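Local coordinates for protein D-lactate dehydrogenase (Fermentative) (Pseudomonas aeruginosa, PDB 6ABJ) that probably catalyses the NADH-dependent interconversion of pyruvate and D-lactate, as a tetrameric member of the D-isomer specific 2-hydroxyacid dehydrogenase family, at residues A66-D71 and E278-F283; P114-H119 and A321-T326; T174-M179 and P195-L200; A209-S214 and A233-T238; G269-D274 and A298-F303. All coordinates share one frame; numbering follows the deposited sequence.

From the N terminus, the loop after strand 63-66 opens contact 1 and residues 114-119 open contact 2. Because 278-283 returns before 321-326, these two long loops cross; contact 1 bridges the two domains, and contact 2 sets the chain leading into helix 118-134 against the C-terminal helix 317-335. Contacts 3 and 4 are short local closures in the Rossmann domain, one following the other, and both fall within the spans of contacts 1 and 2. Contact 5 comes next, joining strand 268-273 to helix 295-302; it lies within contact 2 but crosses contact 1, and Phe283 CE2 packs on Asp274 O at 3.8 Å. His119 and Pro118 touch Thr174, linking contacts 2 and 3.

Contact 1: residues A66-D71 and E278-F283; sequences AFVNDD and EEADIF
Ala280 meets Val68 and Asn69 across the cleft between the two domains of the D-2-hydroxyacid dehydrogenase fold, where a type I beta turn, Phe67 to Asp70, faces the short 3-10 turn around Ala280. The methyl of Ala280 does most of the touching: CB lies 3.6 Å from Val68 O and, more loosely, 4.4 Å from Val68 CG2. Asn69 joins through its root alone, CB approaching Ala280 O at 3.7 Å. No hydrogen bond crosses the gap, and Val68 O, covered by the methyl group, has no polar partner in the model. With so few atoms engaged, this is a light bridge between domains, close to the NADH site: the side chain of Val68 is about 7 Å from that of the NADH-binding Phe314.

Each side is shaped by its own second shell. Val68 CG2 sits over the centre of the Phe67 ring, and that ring meets Phe284 edge-to-face. On the opposing segment, Glu279 O accepts from both Ile282 N and Phe283 N, while Glu279 CB covers one face of the Phe283 ring; the Glu279 carboxylate is held by His311 and Tyr276 N. Phe283 also meets Phe148 of a second subunit, so the region borders the assembly interface. The turn itself is closed by Asp70 N to Phe67 O, 3.1 Å, and by a nearly straight bond (170°) from Phe67 N to Asp70 OD2, 2.8 Å, received on the anti side of the carboxylate.

Contact 2: residues P114-H119 and A321-T326; sequences PAYSPH and AAIADT. With ACT (acetate ion), chain D.
Tyr116 and Ile323 form the close part of this contact. The delta methyl of Ile323 lies against one side of the ring, CD1 reaching Tyr116 CE1 at 3.7 Å and Tyr116 CD1 at 3.8 Å, with neither face nor edge squarely presented. Ile323 has CG1 beside its backbone N (chi1 -78°), and the extension of the chain beyond it carries CD1 to the tyrosine. Phe314, an NADH-binding residue, stacks on Tyr116. Tyr116 OH is bonded to Ala93 N and gives a short hydrogen bond to the acetate, Tyr116 OH to OXT 2.6 Å. OXT lies at the edge of the Tyr116 ring, in its plane. The acetate, probably from the crystallisation liquor, is also held by Gly94 N.

The other half is looser and more exposed. Pro114 and Thr326 approach tip to tip, and only CD and CG2 come together, at 4.0 Å. The hydroxyl of Thr326 turns back into its own helix: OG1 donates to Ala322 O at 3.0 Å, a carbonyl that accepts Thr326 N from the opposite face.

Ser117 caps helix 118-134 by bonding Ala120 N, and Pro118, the next residue, rests on Gln170, Ile171 and Thr174 of helix 170-181. The C-terminal helix 317-335 is backed by helix 26-35, with Ala324 on Phe32. The contact joins this helix to the chain entering helix 118-134.

Contact 3: residues T174-M179 and P195-L200; sequences TFARIM and PRIQAL
Arg177 leaves its helix with CG anti to the backbone N (chi1 179°), then bends at chi3 (30°), and this bend lays the guanidinium across Leu200. The two side chains cross at about a right angle. Leu200 CD2 lies 3.7 Å from Arg177 NH1 and 4.0 Å from both CG and CD of the same arginine, so this methyl fits into the curve of the aliphatic chain. It approaches the guanidinium at a slant. The other methyl, CD1, meets the backbone of helix 170-181, 3.7 Å from Arg177 N.

Ala176 completes the apolar side. Its CB receives Ile197 CD1 at 4.0 Å and Leu200 CD1 at 4.1 Å, so one small methyl is met by two branches from segment 195-200. The backbones come nearest at Arg177 CA and Leu200 CA, 6.4 Å apart.

These elements belong to the NAD-binding Rossmann domain. Helix 170-181 follows a glycine-rich loop consistent with the GxGxxG fingerprint and begins with the NADH-binding residues Gln170 and Ile171, whereas helix 195-199 comes after strand 185-189 and the NADH-binding Asp190. Ala176 and Ile197 also touch this strand, at Leu186 and Ala188, and Ile197 reaches Thr168 in the loop.

The polar end of Arg177 is taken by a salt bridge from NH2 to Glu173, whose second carboxylate oxygen pairs with Arg196 NH1; Arg177 NH2 and Arg196 NH1, 6.7 Å apart, thus share one carboxylate.

Contact 4: residues A209-S214 and A233-T238; sequences ALLAES and AQRLAT
Leu211 and Ala212 pack against Arg235 and Thr238 in a helix-to-helix contact on the periphery of the Rossmann domain, away from the NADH site. Helix 207-213 carries the chain over from the outermost strand 203-204 to strand 216-219, and helix 233-238 belongs to the next crossover, ahead of strand 243-247. The axes of 209-213 and 233-238 approach to 9.0 Å with N-to-C directions 51° apart, and no hydrogen bond joins the two segments.

Leu211 makes most of the contact. It points at the opposing helix and uses two levels of its side chain: CB meets Thr238 CG2 at 3.8 Å, and further out CD1 rests on the aliphatic root of Arg235, 3.7 Å from CG and 4.1 Å from CB. The arginine lies obliquely to the leucine. Beyond the two carbons that face Leu211 CD1 its chain bends at chi2 (62°) and again at chi3, and the guanidinium passes on toward Asp208, a long, weak ion pair. Leu207 on the same helix as Asp208 also touches this arginine.

At the exposed end the backbones themselves come near. Ala212 CA makes a CH...O contact with Thr238 O, 3.5 Å, and its CB borders the same oxygen. Both segments turn hydroxyls inward on their own carbonyls. Ser214 OG, just past the end of its helix, donates to Leu210 O at 2.7 Å from the face opposite to Glu213 N. Thr238 turns CG2 to Leu211, and its OG1 binds Gln234 O at 2.9 Å from above the carbonyl plane, 37° out of it.

Contact 5: residues G269-D274 and A298-F303; sequences GYLGLD and ARLLSF
Leu271 and Leu300 meet without a flat group between them; the planar group of the helix, the Arg299 guanidinium, lies away from the strand. One of its faces carries Phe303 CZ, 3.7 Å above the plane and offset toward the rim, and its NH2 forms a salt bridge with Asp295 of a third subunit. The helix thus turns an arginine to the interface and a leucine inward.

The contact itself is a small, wholly buried set of methyls. Leu300 sends one branch to each of two leucines on the strand: CD2 lies 3.9 Å from Leu271 CD2, and CD1 lies more loosely, 4.3 Å from Leu273 CD1. Leu271 and Leu273 are two residues apart, so both project from the same side of the strand, and Leu300 straddles them. In Leu271, chi1 of 179° and chi2 of 75° together swing CD2 toward the helix.

Just past the strand comes Asp274, an NADH-binding residue held by Thr309, Gln312 N and Ala313 N. Strand 268-273, helix 295-302 and strand 306-308 make up a beta-alpha-beta unit of the Rossmann sheet, in which Leu271 pairs through its backbone with Asn305 and Val307. On the same apolar layer helix 256-265 packs from the neighbouring crossover, with Leu259 on Leu271 and Leu263 on Leu300, while strand 243-247 flanks strand 268-273.

Contact 1: residues A66-D71 and E278-F283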
# COMPACT_ATOMS: atom_id res chain seq x y z
N ALA B 66 18.20 -24.69 -14.42
CA ALA B 66 16.81 -24.57 -13.97
C ALA B 66 16.74 -24.09 -12.53
O ALA B 66 17.65 -24.30 -11.75
CB ALA B 66 16.06 -25.89 -14.06
N PHE B 67 15.61 -23.48 -12.19
CA PHE B 67 15.38 -23.08 -10.84
C PHE B 67 14.24 -23.93 -10.36
O PHE B 67 13.67 -24.71 -11.12
CB PHE B 67 15.01 -21.55 -10.82
CG PHE B 67 15.05 -20.96 -9.44
CD1 PHE B 67 16.08 -21.24 -8.57
CD2 PHE B 67 14.07 -20.09 -9.02
CE1 PHE B 67 16.11 -20.73 -7.28
CE2 PHE B 67 14.09 -19.57 -7.73
CZ PHE B 67 15.13 -19.85 -6.88
N VAL B 68 13.86 -23.76 -9.10
CA VAL B 68 12.88 -24.68 -8.49
C VAL B 68 11.42 -24.63 -9.03
O VAL B 68 10.61 -25.52 -8.77
CB VAL B 68 12.81 -24.50 -6.95
CG1 VAL B 68 14.15 -24.76 -6.31
CG2 VAL B 68 12.29 -23.11 -6.57
N ASN B 69 11.11 -23.62 -9.78
CA ASN B 69 9.77 -23.44 -10.29
C ASN B 69 9.68 -23.97 -11.72
O ASN B 69 8.63 -23.83 -12.41
CB ASN B 69 9.38 -21.95 -10.20
CG ASN B 69 10.38 -21.04 -10.89
OD1 ASN B 69 11.56 -21.37 -11.02
ND2 ASN B 69 9.92 -19.90 -11.33
N ASP B 70 10.80 -24.48 -12.21
CA ASP B 70 10.81 -25.14 -13.51
C ASP B 70 10.31 -26.60 -13.41
O ASP B 70 10.49 -27.29 -12.40
CB ASP B 70 12.23 -25.10 -14.09
CG ASP B 70 12.63 -23.71 -14.57
OD1 ASP B 70 11.84 -23.08 -15.32
OD2 ASP B 70 13.75 -23.25 -14.25
N ASP B 71 9.65 -27.04 -14.45
CA ASP B 71 9.06 -28.38 -14.43
C ASP B 71 10.07 -29.41 -14.99
O ASP B 71 10.35 -29.38 -16.18
CB ASP B 71 7.78 -28.36 -15.27
CG ASP B 71 7.08 -29.70 -15.30
OD1 ASP B 71 7.50 -30.68 -14.61
OD2 ASP B 71 6.08 -29.77 -16.05
N GLU B 278 4.01 -25.03 0.28
CA GLU B 278 3.67 -25.14 -1.13
C GLU B 278 4.55 -24.27 -2.10
O GLU B 278 4.18 -24.13 -3.27
CB GLU B 278 2.18 -24.88 -1.34
CG GLU B 278 1.29 -25.45 -0.24
CD GLU B 278 1.33 -26.97 -0.17
OE1 GLU B 278 1.92 -27.60 -1.07
OE2 GLU B 278 0.75 -27.53 0.79
N GLU B 279 5.69 -23.71 -1.66
CA GLU B 279 6.31 -22.58 -2.36
C GLU B 279 6.73 -22.70 -3.85
O GLU B 279 6.58 -21.75 -4.60
CB GLU B 279 7.49 -22.04 -1.56
CG GLU B 279 8.75 -22.86 -1.63
CD GLU B 279 9.85 -22.24 -0.84
OE1 GLU B 279 9.65 -22.02 0.36
OE2 GLU B 279 10.92 -22.00 -1.38
N ALA B 280 7.27 -23.84 -4.29
CA ALA B 280 7.73 -23.92 -5.68
C ALA B 280 6.59 -23.68 -6.70
O ALA B 280 6.83 -23.13 -7.79
CB ALA B 280 8.46 -25.24 -5.93
N ASP B 281 5.36 -24.00 -6.31
CA ASP B 281 4.17 -23.67 -7.10
C ASP B 281 3.63 -22.23 -6.97
O ASP B 281 2.69 -21.86 -7.68
CB ASP B 281 3.01 -24.56 -6.65
CG ASP B 281 3.12 -25.98 -7.16
OD1 ASP B 281 3.29 -26.10 -8.40
OD2 ASP B 281 3.03 -26.94 -6.35
N ILE B 282 4.19 -21.44 -6.05
CA ILE B 282 3.57 -20.15 -5.65
C ILE B 282 4.58 -19.03 -5.82
O ILE B 282 4.29 -18.03 -6.44
CB ILE B 282 3.16 -20.14 -4.16
CG1 ILE B 282 2.25 -21.33 -3.79
CG2 ILE B 282 2.48 -18.81 -3.79
CD1 ILE B 282 0.84 -21.23 -4.30
N PHE B 283 5.73 -19.21 -5.21
CA PHE B 283 6.75 -18.22 -5.18
C PHE B 283 7.45 -17.99 -6.52
O PHE B 283 7.27 -18.72 -7.47
CB PHE B 283 7.77 -18.60 -4.14
CG PHE B 283 7.34 -18.44 -2.67
CD1 PHE B 283 6.08 -18.00 -2.28
CD2 PHE B 283 8.29 -18.66 -1.67
CE1 PHE B 283 5.79 -17.86 -0.91
CE2 PHE B 283 8.00 -18.56 -0.34
CZ PHE B 283 6.77 -18.11 0.05

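Contact 2: residues P114-H119 and A321-T326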
# COMPACT_ATOMS: atom_id res chain seq x y z
N PRO B 114 24.84 -27.01 -2.93
CA PRO B 114 24.63 -27.78 -1.72
C PRO B 114 24.02 -26.96 -0.58
O PRO B 114 23.31 -27.53 0.23
CB PRO B 114 26.02 -28.27 -1.33
CG PRO B 114 26.99 -27.41 -2.06
CD PRO B 114 26.26 -26.73 -3.19
N ALA B 115 24.32 -25.66 -0.49
CA ALA B 115 23.91 -24.80 0.65
C ALA B 115 24.01 -23.33 0.24
O ALA B 115 24.90 -22.99 -0.52
CB ALA B 115 24.83 -25.02 1.83
N TYR B 116 23.13 -22.47 0.76
CA TYR B 116 23.18 -21.05 0.51
C TYR B 116 24.07 -20.38 1.52
O TYR B 116 24.30 -20.92 2.61
CB TYR B 116 21.77 -20.47 0.60
CG TYR B 116 20.81 -21.00 -0.46
CD1 TYR B 116 21.11 -20.88 -1.80
CD2 TYR B 116 19.63 -21.67 -0.11
CE1 TYR B 116 20.25 -21.35 -2.78
CE2 TYR B 116 18.81 -22.18 -1.10
CZ TYR B 116 19.13 -22.00 -2.42
OH TYR B 116 18.30 -22.49 -3.41
N SER B 117 24.63 -19.23 1.15
CA SER B 117 25.43 -18.38 2.02
C SER B 117 24.81 -18.19 3.41
O SER B 117 23.67 -17.65 3.54
CB SER B 117 25.54 -17.00 1.38
OG SER B 117 25.99 -15.99 2.29
N PRO B 118 25.55 -18.55 4.45
CA PRO B 118 24.96 -18.50 5.78
C PRO B 118 24.80 -17.08 6.26
O PRO B 118 23.82 -16.82 6.95
CB PRO B 118 25.96 -19.27 6.65
CG PRO B 118 27.25 -19.28 5.86
CD PRO B 118 26.85 -19.27 4.45
N HIS B 119 25.70 -16.17 5.93
CA HIS B 119 25.48 -14.78 6.32
C HIS B 119 24.25 -14.16 5.67
O HIS B 119 23.49 -13.47 6.34
CB HIS B 119 26.70 -13.92 6.05
CG HIS B 119 27.82 -14.24 6.97
ND1 HIS B 119 27.84 -13.83 8.28
CD2 HIS B 119 28.94 -14.98 6.78
CE1 HIS B 119 28.93 -14.29 8.86
NE2 HIS B 119 29.62 -14.99 7.97
N ALA B 321 26.37 -14.51 -6.20
CA ALA B 321 27.69 -14.82 -6.78
C ALA B 321 28.16 -16.21 -6.39
O ALA B 321 28.70 -16.94 -7.24
CB ALA B 321 28.73 -13.75 -6.41
N ALA B 322 27.95 -16.61 -5.13
CA ALA B 322 28.30 -17.96 -4.69
C ALA B 322 27.52 -19.07 -5.42
O ALA B 322 28.08 -20.13 -5.77
CB ALA B 322 28.13 -18.11 -3.18
N ILE B 323 26.22 -18.85 -5.60
CA ILE B 323 25.36 -19.76 -6.36
C ILE B 323 25.85 -19.88 -7.83
O ILE B 323 25.89 -20.97 -8.43
CB ILE B 323 23.91 -19.26 -6.36
CG1 ILE B 323 23.22 -19.57 -5.00
CG2 ILE B 323 23.07 -19.84 -7.49
CD1 ILE B 323 22.01 -18.69 -4.74
N ALA B 324 26.18 -18.74 -8.42
CA ALA B 324 26.66 -18.76 -9.83
C ALA B 324 27.99 -19.46 -9.98
O ALA B 324 28.13 -20.29 -10.88
CB ALA B 324 26.74 -17.35 -10.36
N ASP B 325 28.95 -19.16 -9.10
CA ASP B 325 30.28 -19.78 -9.08
C ASP B 325 30.16 -21.30 -8.88
O ASP B 325 30.77 -22.11 -9.57
CB ASP B 325 31.11 -19.23 -7.90
CG ASP B 325 31.54 -17.78 -8.06
OD1 ASP B 325 31.33 -17.17 -9.10
OD2 ASP B 325 32.12 -17.26 -7.11
N THR B 326 29.36 -21.69 -7.89
CA THR B 326 29.13 -23.07 -7.60
C THR B 326 28.51 -23.77 -8.81
O THR B 326 28.98 -24.85 -9.22
CB THR B 326 28.32 -23.24 -6.32
OG1 THR B 326 29.19 -22.88 -5.22
CG2 THR B 326 27.94 -24.65 -6.14
C ACT D . 15.17 -23.80 -3.01
O ACT D . 14.26 -24.60 -2.69
OXT ACT D . 16.38 -24.07 -2.84
CH3 ACT D . 14.80 -22.48 -3.62

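Contact 3: residues T174-M179 and P195-L200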
# COMPACT_ATOMS: atom_id res chain seq x y z
N THR B 174 25.47 -18.99 12.67
CA THR B 174 25.68 -17.63 12.20
C THR B 174 24.60 -16.71 12.77
O THR B 174 24.88 -15.60 13.25
CB THR B 174 25.65 -17.59 10.66
OG1 THR B 174 26.57 -18.57 10.12
CG2 THR B 174 26.01 -16.20 10.13
N PHE B 175 23.35 -17.18 12.67
CA PHE B 175 22.22 -16.46 13.30
C PHE B 175 22.45 -16.27 14.79
O PHE B 175 22.25 -15.17 15.39
CB PHE B 175 20.96 -17.27 13.02
CG PHE B 175 19.72 -16.74 13.73
CD1 PHE B 175 19.09 -15.63 13.23
CD2 PHE B 175 19.28 -17.28 14.93
CE1 PHE B 175 17.94 -15.10 13.87
CE2 PHE B 175 18.16 -16.75 15.60
CZ PHE B 175 17.48 -15.68 15.04
N ALA B 176 22.86 -17.33 15.46
CA ALA B 176 23.08 -17.23 16.91
C ALA B 176 24.12 -16.17 17.25
O ALA B 176 23.92 -15.39 18.22
CB ALA B 176 23.46 -18.59 17.49
N ARG B 177 25.22 -16.09 16.50
CA ARG B 177 26.27 -15.12 16.79
C ARG B 177 25.76 -13.70 16.62
O ARG B 177 26.05 -12.77 17.40
CB ARG B 177 27.52 -15.34 15.86
CG ARG B 177 28.67 -14.35 16.07
CD ARG B 177 30.08 -14.93 15.76
NE ARG B 177 29.99 -15.96 14.74
CZ ARG B 177 30.09 -17.27 14.92
NH1 ARG B 177 30.38 -17.78 16.09
NH2 ARG B 177 29.89 -18.10 13.90
N ILE B 178 24.98 -13.47 15.56
CA ILE B 178 24.40 -12.12 15.39
C ILE B 178 23.50 -11.78 16.55
O ILE B 178 23.61 -10.70 17.09
CB ILE B 178 23.58 -12.02 14.10
CG1 ILE B 178 24.48 -12.21 12.89
CG2 ILE B 178 22.97 -10.64 13.99
CD1 ILE B 178 23.73 -12.44 11.59
N MET B 179 22.62 -12.70 16.96
CA MET B 179 21.67 -12.36 18.01
C MET B 179 22.38 -12.17 19.38
O MET B 179 21.94 -11.33 20.20
CB MET B 179 20.52 -13.37 18.13
CG MET B 179 19.66 -13.50 16.87
SD MET B 179 18.95 -11.89 16.38
CE MET B 179 17.76 -11.66 17.69
N PRO B 195 30.40 -26.85 20.38
CA PRO B 195 30.99 -25.94 21.38
C PRO B 195 31.05 -24.52 20.94
O PRO B 195 31.24 -23.63 21.76
CB PRO B 195 32.43 -26.48 21.55
CG PRO B 195 32.72 -27.15 20.25
CD PRO B 195 31.41 -27.79 19.84
N ARG B 196 30.85 -24.29 19.66
CA ARG B 196 30.88 -22.92 19.21
C ARG B 196 29.71 -22.13 19.75
O ARG B 196 29.85 -20.97 20.16
CB ARG B 196 30.93 -22.87 17.68
CG ARG B 196 32.34 -22.89 17.11
CD ARG B 196 32.43 -23.73 15.84
NE ARG B 196 31.57 -24.90 15.89
CZ ARG B 196 30.85 -25.33 14.86
NH1 ARG B 196 30.89 -24.68 13.70
NH2 ARG B 196 30.09 -26.41 14.98
N ILE B 197 28.54 -22.76 19.74
CA ILE B 197 27.28 -22.16 20.29
C ILE B 197 27.50 -21.83 21.74
O ILE B 197 27.23 -20.73 22.21
CB ILE B 197 26.13 -23.15 20.18
CG1 ILE B 197 25.76 -23.35 18.69
CG2 ILE B 197 24.94 -22.69 21.01
CD1 ILE B 197 25.01 -22.18 18.06
N GLN B 198 28.12 -22.79 22.45
CA GLN B 198 28.54 -22.58 23.83
C GLN B 198 29.47 -21.42 24.05
O GLN B 198 29.24 -20.64 24.96
CB GLN B 198 29.14 -23.87 24.37
CG GLN B 198 28.03 -24.88 24.51
CD GLN B 198 28.52 -26.29 24.86
OE1 GLN B 198 29.38 -26.85 24.18
NE2 GLN B 198 27.93 -26.88 25.88
N ALA B 199 30.49 -21.27 23.20
CA ALA B 199 31.42 -20.12 23.30
C ALA B 199 30.73 -18.78 23.09
O ALA B 199 31.18 -17.77 23.65
CB ALA B 199 32.55 -20.25 22.30
N LEU B 200 29.67 -18.75 22.28
CA LEU B 200 28.84 -17.51 22.15
C LEU B 200 28.07 -17.17 23.40
O LEU B 200 27.51 -16.10 23.45
CB LEU B 200 27.78 -17.62 21.04
CG LEU B 200 28.43 -17.84 19.69
CD1 LEU B 200 27.43 -18.23 18.62
CD2 LEU B 200 29.19 -16.58 19.34

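Contact 4: residues A209-S214 and A233-T238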
# COMPACT_ATOMS: atom_id res chain seq x y z
N ALA B 209 11.62 -27.32 26.22
CA ALA B 209 12.00 -26.27 27.11
C ALA B 209 12.42 -25.01 26.34
O ALA B 209 12.04 -23.89 26.71
CB ALA B 209 13.11 -26.74 27.97
N LEU B 210 13.13 -25.19 25.22
CA LEU B 210 13.39 -24.08 24.31
C LEU B 210 12.11 -23.36 23.90
O LEU B 210 12.03 -22.12 23.96
CB LEU B 210 14.17 -24.54 23.09
CG LEU B 210 14.60 -23.44 22.13
CD1 LEU B 210 15.90 -23.91 21.42
CD2 LEU B 210 13.53 -23.20 21.12
N LEU B 211 11.11 -24.12 23.51
CA LEU B 211 9.89 -23.56 23.01
C LEU B 211 9.16 -22.81 24.15
O LEU B 211 8.64 -21.67 23.97
CB LEU B 211 9.06 -24.63 22.39
CG LEU B 211 9.54 -25.19 21.02
CD1 LEU B 211 8.69 -26.37 20.59
CD2 LEU B 211 9.53 -24.18 19.92
N ALA B 212 9.12 -23.41 25.32
CA ALA B 212 8.43 -22.72 26.44
C ALA B 212 9.19 -21.45 26.94
O ALA B 212 8.56 -20.52 27.40
CB ALA B 212 8.25 -23.68 27.58
N GLU B 213 10.50 -21.36 26.76
CA GLU B 213 11.27 -20.30 27.35
C GLU B 213 11.56 -19.15 26.42
O GLU B 213 11.90 -18.07 26.88
CB GLU B 213 12.61 -20.85 27.89
CG GLU B 213 12.45 -21.81 29.10
CD GLU B 213 13.69 -22.46 29.64
OE1 GLU B 213 14.72 -21.86 29.50
OE2 GLU B 213 13.58 -23.55 30.29
N SER B 214 11.46 -19.37 25.11
CA SER B 214 11.98 -18.42 24.16
C SER B 214 10.98 -17.28 23.84
O SER B 214 9.81 -17.54 23.64
CB SER B 214 12.31 -19.17 22.88
OG SER B 214 13.41 -20.02 23.04
N ALA B 233 0.51 -27.97 15.70
CA ALA B 233 -0.34 -27.33 16.69
C ALA B 233 0.10 -27.53 18.16
O ALA B 233 -0.16 -26.68 19.04
CB ALA B 233 -1.76 -27.82 16.51
N GLN B 234 0.74 -28.67 18.40
CA GLN B 234 1.24 -29.05 19.72
C GLN B 234 2.45 -28.21 20.05
O GLN B 234 2.52 -27.63 21.07
CB GLN B 234 1.62 -30.55 19.72
CG GLN B 234 2.72 -31.00 20.69
CD GLN B 234 3.58 -32.15 20.17
OE1 GLN B 234 3.21 -32.85 19.25
NE2 GLN B 234 4.74 -32.36 20.77
N ARG B 235 3.39 -28.19 19.15
CA ARG B 235 4.57 -27.38 19.37
C ARG B 235 4.18 -25.90 19.52
O ARG B 235 4.75 -25.20 20.36
CB ARG B 235 5.57 -27.55 18.22
CG ARG B 235 6.64 -28.58 18.52
CD ARG B 235 6.02 -29.94 18.72
NE ARG B 235 6.87 -30.99 18.17
CZ ARG B 235 7.82 -31.62 18.86
NH1 ARG B 235 8.03 -31.32 20.13
NH2 ARG B 235 8.55 -32.56 18.27
N LEU B 236 3.23 -25.41 18.72
CA LEU B 236 2.78 -24.00 18.87
C LEU B 236 2.20 -23.75 20.24
O LEU B 236 2.40 -22.67 20.84
CB LEU B 236 1.73 -23.57 17.82
CG LEU B 236 2.28 -23.45 16.45
CD1 LEU B 236 1.17 -23.39 15.46
CD2 LEU B 236 3.22 -22.23 16.36
N ALA B 237 1.40 -24.70 20.74
CA ALA B 237 0.84 -24.51 22.06
C ALA B 237 1.89 -24.63 23.20
O ALA B 237 1.66 -24.17 24.30
CB ALA B 237 -0.32 -25.49 22.28
N THR B 238 3.07 -25.20 22.93
CA THR B 238 4.21 -25.28 23.91
C THR B 238 4.87 -23.86 24.05
O THR B 238 5.28 -23.40 25.15
CB THR B 238 5.22 -26.37 23.40
OG1 THR B 238 4.50 -27.61 23.16
CG2 THR B 238 6.39 -26.61 24.33

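Contact 5: residues G269-D274 and A298-F303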
# COMPACT_ATOMS: atom_id res chain seq x y z
N GLY B 269 2.51 -14.38 18.70
CA GLY B 269 2.54 -12.94 18.59
C GLY B 269 2.97 -12.43 17.23
O GLY B 269 2.55 -11.36 16.83
N TYR B 270 3.90 -13.13 16.61
CA TYR B 270 4.48 -12.67 15.38
C TYR B 270 4.92 -13.85 14.56
O TYR B 270 5.33 -14.88 15.10
CB TYR B 270 5.75 -11.83 15.62
CG TYR B 270 5.69 -10.69 16.63
CD1 TYR B 270 5.78 -10.93 17.99
CD2 TYR B 270 5.64 -9.37 16.19
CE1 TYR B 270 5.76 -9.88 18.90
CE2 TYR B 270 5.62 -8.32 17.09
CZ TYR B 270 5.69 -8.58 18.44
OH TYR B 270 5.67 -7.54 19.33
N LEU B 271 4.88 -13.68 13.25
CA LEU B 271 5.43 -14.67 12.32
C LEU B 271 6.16 -14.06 11.14
O LEU B 271 5.64 -13.22 10.43
CB LEU B 271 4.30 -15.58 11.83
CG LEU B 271 4.67 -16.69 10.83
CD1 LEU B 271 5.38 -17.83 11.50
CD2 LEU B 271 3.44 -17.16 10.08
N GLY B 272 7.40 -14.57 10.92
CA GLY B 272 8.21 -14.19 9.79
C GLY B 272 8.52 -15.46 8.99
O GLY B 272 9.13 -16.35 9.53
N LEU B 273 8.07 -15.50 7.74
CA LEU B 273 8.36 -16.64 6.89
C LEU B 273 9.14 -16.20 5.68
O LEU B 273 8.79 -15.22 5.05
CB LEU B 273 7.07 -17.29 6.39
CG LEU B 273 6.09 -17.86 7.40
CD1 LEU B 273 4.91 -18.44 6.58
CD2 LEU B 273 6.65 -18.88 8.34
N ASP B 274 10.20 -16.92 5.38
CA ASP B 274 10.84 -16.83 4.07
C ASP B 274 10.61 -18.09 3.21
O ASP B 274 10.93 -18.08 2.01
CB ASP B 274 12.34 -16.58 4.19
CG ASP B 274 12.97 -16.24 2.84
OD1 ASP B 274 12.56 -15.23 2.21
OD2 ASP B 274 13.87 -16.98 2.37
N ALA B 298 -3.21 -17.35 1.97
CA ALA B 298 -3.96 -16.08 1.85
C ALA B 298 -4.27 -15.50 3.26
O ALA B 298 -4.20 -14.25 3.50
CB ALA B 298 -5.22 -16.25 1.05
N ARG B 299 -4.61 -16.36 4.17
CA ARG B 299 -4.99 -15.95 5.51
C ARG B 299 -3.74 -15.45 6.26
O ARG B 299 -3.80 -14.42 6.91
CB ARG B 299 -5.65 -17.08 6.29
CG ARG B 299 -6.14 -16.68 7.69
CD ARG B 299 -7.24 -15.67 7.57
NE ARG B 299 -8.14 -15.67 8.73
CZ ARG B 299 -8.34 -14.66 9.58
NH1 ARG B 299 -7.67 -13.52 9.51
NH2 ARG B 299 -9.21 -14.80 10.55
N LEU B 300 -2.61 -16.14 6.11
CA LEU B 300 -1.38 -15.69 6.73
C LEU B 300 -0.99 -14.31 6.26
O LEU B 300 -0.60 -13.48 7.09
CB LEU B 300 -0.22 -16.66 6.42
CG LEU B 300 -0.35 -18.00 7.13
CD1 LEU B 300 0.68 -19.01 6.57
CD2 LEU B 300 -0.17 -17.82 8.63
N LEU B 301 -1.06 -14.09 4.95
CA LEU B 301 -0.70 -12.84 4.37
C LEU B 301 -1.48 -11.59 4.91
O LEU B 301 -0.92 -10.53 4.88
CB LEU B 301 -0.78 -12.86 2.86
CG LEU B 301 0.33 -13.74 2.25
CD1 LEU B 301 -0.04 -14.09 0.80
CD2 LEU B 301 1.72 -13.13 2.31
N SER B 302 -2.68 -11.81 5.45
CA SER B 302 -3.57 -10.79 5.94
C SER B 302 -3.26 -10.17 7.28
O SER B 302 -3.65 -9.03 7.58
CB SER B 302 -4.96 -11.42 6.12
OG SER B 302 -5.62 -11.72 4.91
N PHE B 303 -2.62 -10.97 8.13
CA PHE B 303 -2.41 -10.62 9.52
C PHE B 303 -1.41 -9.47 9.57
O PHE B 303 -0.44 -9.42 8.81
CB PHE B 303 -1.81 -11.75 10.27
CG PHE B 303 -2.76 -12.87 10.51
CD1 PHE B 303 -3.82 -12.69 11.34
CD2 PHE B 303 -2.60 -14.08 9.91
CE1 PHE B 303 -4.71 -13.74 11.59
CE2 PHE B 303 -3.45 -15.14 10.22
CZ PHE B 303 -4.49 -14.97 11.04